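Local coordinates for A-adding tRNA nucleotidyltransferase (Aquifex aeolicus, PDB 4WBY), which adds the terminal adenosine to tRNAs that end in CC, completing the CCA tail with ATP as substrate, at residues Leu341-Glu346 / Glu350-Tyr355. Numbering follows the deposited sequence.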
loop_
_atom_site.group_PDB
_atom_site.type_symbol
_atom_site.label_atom_id
_atom_site.label_comp_id
_atom_site.label_asym_id
_atom_site.label_seq_id
_atom_site.Cartn_x
_atom_site.Cartn_y
_atom_site.Cartn_z
ATOM N N LEU A 341 -1.361 -13.886 15.065
ATOM C CA LEU A 341 -0.302 -14.848 14.770
ATOM C C LEU A 341 -0.559 -16.182 15.478
ATOM O O LEU A 341 -0.361 -17.253 14.901
ATOM C CB LEU A 341 1.061 -14.282 15.172
ATOM C CG LEU A 341 2.057 -13.906 14.071
ATOM C CD1 LEU A 341 1.375 -13.488 12.773
ATOM C CD2 LEU A 341 2.998 -12.819 14.567
ATOM N N LEU A 342 -1.017 -16.108 16.725
ATOM C CA LEU A 342 -1.323 -17.303 17.501
ATOM C C LEU A 342 -2.451 -18.104 16.859
ATOM O O LEU A 342 -2.498 -19.327 16.987
ATOM C CB LEU A 342 -1.684 -16.931 18.948
ATOM C CG LEU A 342 -0.484 -16.582 19.839
ATOM C CD1 LEU A 342 -0.935 -15.830 21.077
ATOM C CD2 LEU A 342 0.303 -17.826 20.243
ATOM N N MET A 343 -3.346 -17.419 16.152
ATOM C CA MET A 343 -4.452 -18.100 15.489
ATOM C C MET A 343 -4.022 -18.916 14.274
ATOM O O MET A 343 -4.829 -19.646 13.708
ATOM C CB MET A 343 -5.519 -17.093 15.081
ATOM C CG MET A 343 -6.278 -16.550 16.274
ATOM S SD MET A 343 -7.595 -15.418 15.817
ATOM C CE MET A 343 -8.650 -16.484 14.842
ATOM N N LEU A 344 -2.757 -18.797 13.881
ATOM C CA LEU A 344 -2.197 -19.654 12.837
ATOM C C LEU A 344 -1.883 -21.047 13.371
ATOM O O LEU A 344 -1.622 -21.968 12.598
ATOM C CB LEU A 344 -0.931 -19.034 12.248
ATOM C CG LEU A 344 -1.134 -17.650 11.635
ATOM C CD1 LEU A 344 0.189 -17.048 11.182
ATOM C CD2 LEU A 344 -2.111 -17.737 10.467
ATOM N N GLU A 345 -1.884 -21.187 14.693
ATOM C CA GLU A 345 -1.707 -22.487 15.323
ATOM C C GLU A 345 -3.078 -23.096 15.567
ATOM O O GLU A 345 -3.832 -22.614 16.409
ATOM C CB GLU A 345 -0.941 -22.360 16.640
ATOM C CG GLU A 345 0.289 -21.472 16.562
ATOM C CD GLU A 345 1.377 -22.068 15.704
ATOM O OE1 GLU A 345 1.476 -23.311 15.655
ATOM O OE2 GLU A 345 2.134 -21.293 15.081
ATOM N N GLU A 346 -3.401 -24.156 14.833
ATOM C CA GLU A 346 -4.751 -24.709 14.855
ATOM C C GLU A 346 -5.204 -25.099 16.264
ATOM O O GLU A 346 -6.372 -24.939 16.615
ATOM C CB GLU A 346 -4.843 -25.918 13.919
ATOM C CG GLU A 346 -6.245 -26.507 13.788
ATOM C CD GLU A 346 -7.247 -25.540 13.170
ATOM O OE1 GLU A 346 -6.824 -24.537 12.550
ATOM O OE2 GLU A 346 -8.465 -25.788 13.303
ATOM N N GLU A 350 -8.906 -21.529 18.777
ATOM C CA GLU A 350 -10.168 -21.350 19.486
ATOM C C GLU A 350 -9.992 -20.660 20.838
ATOM O O GLU A 350 -10.882 -19.941 21.294
ATOM C CB GLU A 350 -10.862 -22.698 19.661
ATOM C CG GLU A 350 -11.389 -23.265 18.349
ATOM C CD GLU A 350 -12.264 -22.265 17.607
ATOM O OE1 GLU A 350 -13.172 -21.686 18.237
ATOM O OE2 GLU A 350 -12.028 -22.040 16.398
ATOM N N LYS A 351 -8.843 -20.869 21.471
ATOM C CA LYS A 351 -8.535 -20.173 22.714
ATOM C C LYS A 351 -8.400 -18.674 22.475
ATOM O O LYS A 351 -8.826 -17.872 23.304
ATOM C CB LYS A 351 -7.256 -20.728 23.347
ATOM C CG LYS A 351 -7.457 -22.039 24.083
ATOM C CD LYS A 351 -6.136 -22.669 24.488
ATOM C CE LYS A 351 -6.373 -23.977 25.233
ATOM N NZ LYS A 351 -5.104 -24.685 25.563
ATOM N N ILE A 352 -7.816 -18.294 21.341
ATOM C CA ILE A 352 -7.667 -16.880 21.020
ATOM C C ILE A 352 -9.032 -16.269 20.736
ATOM O O ILE A 352 -9.348 -15.172 21.194
ATOM C CB ILE A 352 -6.755 -16.653 19.799
ATOM C CG1 ILE A 352 -5.454 -17.455 19.935
ATOM C CG2 ILE A 352 -6.473 -15.169 19.624
ATOM C CD1 ILE A 352 -4.692 -17.165 21.203
ATOM N N LYS A 353 -9.835 -16.998 19.972
ATOM C CA LYS A 353 -11.165 -16.545 19.605
ATOM C C LYS A 353 -12.007 -16.348 20.857
ATOM O O LYS A 353 -12.765 -15.384 20.962
ATOM C CB LYS A 353 -11.820 -17.548 18.656
ATOM C CG LYS A 353 -13.215 -17.179 18.195
ATOM C CD LYS A 353 -13.730 -18.193 17.184
ATOM C CE LYS A 353 -15.141 -17.858 16.718
ATOM N NZ LYS A 353 -16.142 -17.979 17.817
ATOM N N LEU A 354 -11.852 -17.259 21.811
ATOM C CA LEU A 354 -12.571 -17.172 23.078
ATOM C C LEU A 354 -12.137 -15.941 23.863
ATOM O O LEU A 354 -12.968 -15.234 24.433
ATOM C CB LEU A 354 -12.354 -18.434 23.914
ATOM C CG LEU A 354 -13.085 -18.456 25.259
ATOM C CD1 LEU A 354 -14.595 -18.463 25.050
ATOM C CD2 LEU A 354 -12.651 -19.652 26.099
ATOM N N TYR A 355 -10.833 -15.688 23.896
ATOM C CA TYR A 355 -10.329 -14.500 24.567
ATOM C C TYR A 355 -10.919 -13.240 23.948
ATOM O O TYR A 355 -11.381 -12.349 24.659
ATOM C CB TYR A 355 -8.809 -14.432 24.507
ATOM C CG TYR A 355 -8.282 -13.123 25.046
ATOM C CD1 TYR A 355 -8.207 -12.898 26.411
ATOM C CD2 TYR A 355 -7.882 -12.105 24.189
ATOM C CE1 TYR A 355 -7.743 -11.703 26.911
ATOM C CE2 TYR A 355 -7.415 -10.900 24.683
ATOM C CZ TYR A 355 -7.347 -10.709 26.046
ATOM O OH TYR A 355 -6.884 -9.520 26.554
HETATM O O HOH W 1 -8.264 -24.335 18.376
#
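Ile352 turns its CG1 arm mainly to Leu342, reaching across from the next helix, while Met343 CG lies against its CB and CG2. With chi1 -48° CG1 lies beside the backbone N, and chi2 (-56°) turns CD1 to 3.8 Å from Leu342 CB; the two side chains meet at about a right angle. CG2 sits 3.6 Å from Met343 CG, and Met343 SD stays 4.0 Å from Ile352 CG2. A beta-branched residue suits this place because two arms leave one carbon, while the unbranched, flexible methionine can cross it at a slant. Cut back to alanine, Ile352 would lose both arms, which would probably leave Leu342 and Met343 without their shared apolar partner and open a gap between the helix end with its turn and helix 349-359. Leu331 and Leu318 also touch Ile352, and Trp258 packs on Met343, so the apolar patch is buried. Beyond it, one water bridges the short connection, donating to Glu346 O at 2.7 Å and accepting from Glu350 N. A type I turn, Leu342 to Glu345, leads the chain out of helix 336-342, making this a tight connection between two consecutive helices, 336-342 and 349-359, in the all-helical C-terminal part of the enzyme, far from the ATP site.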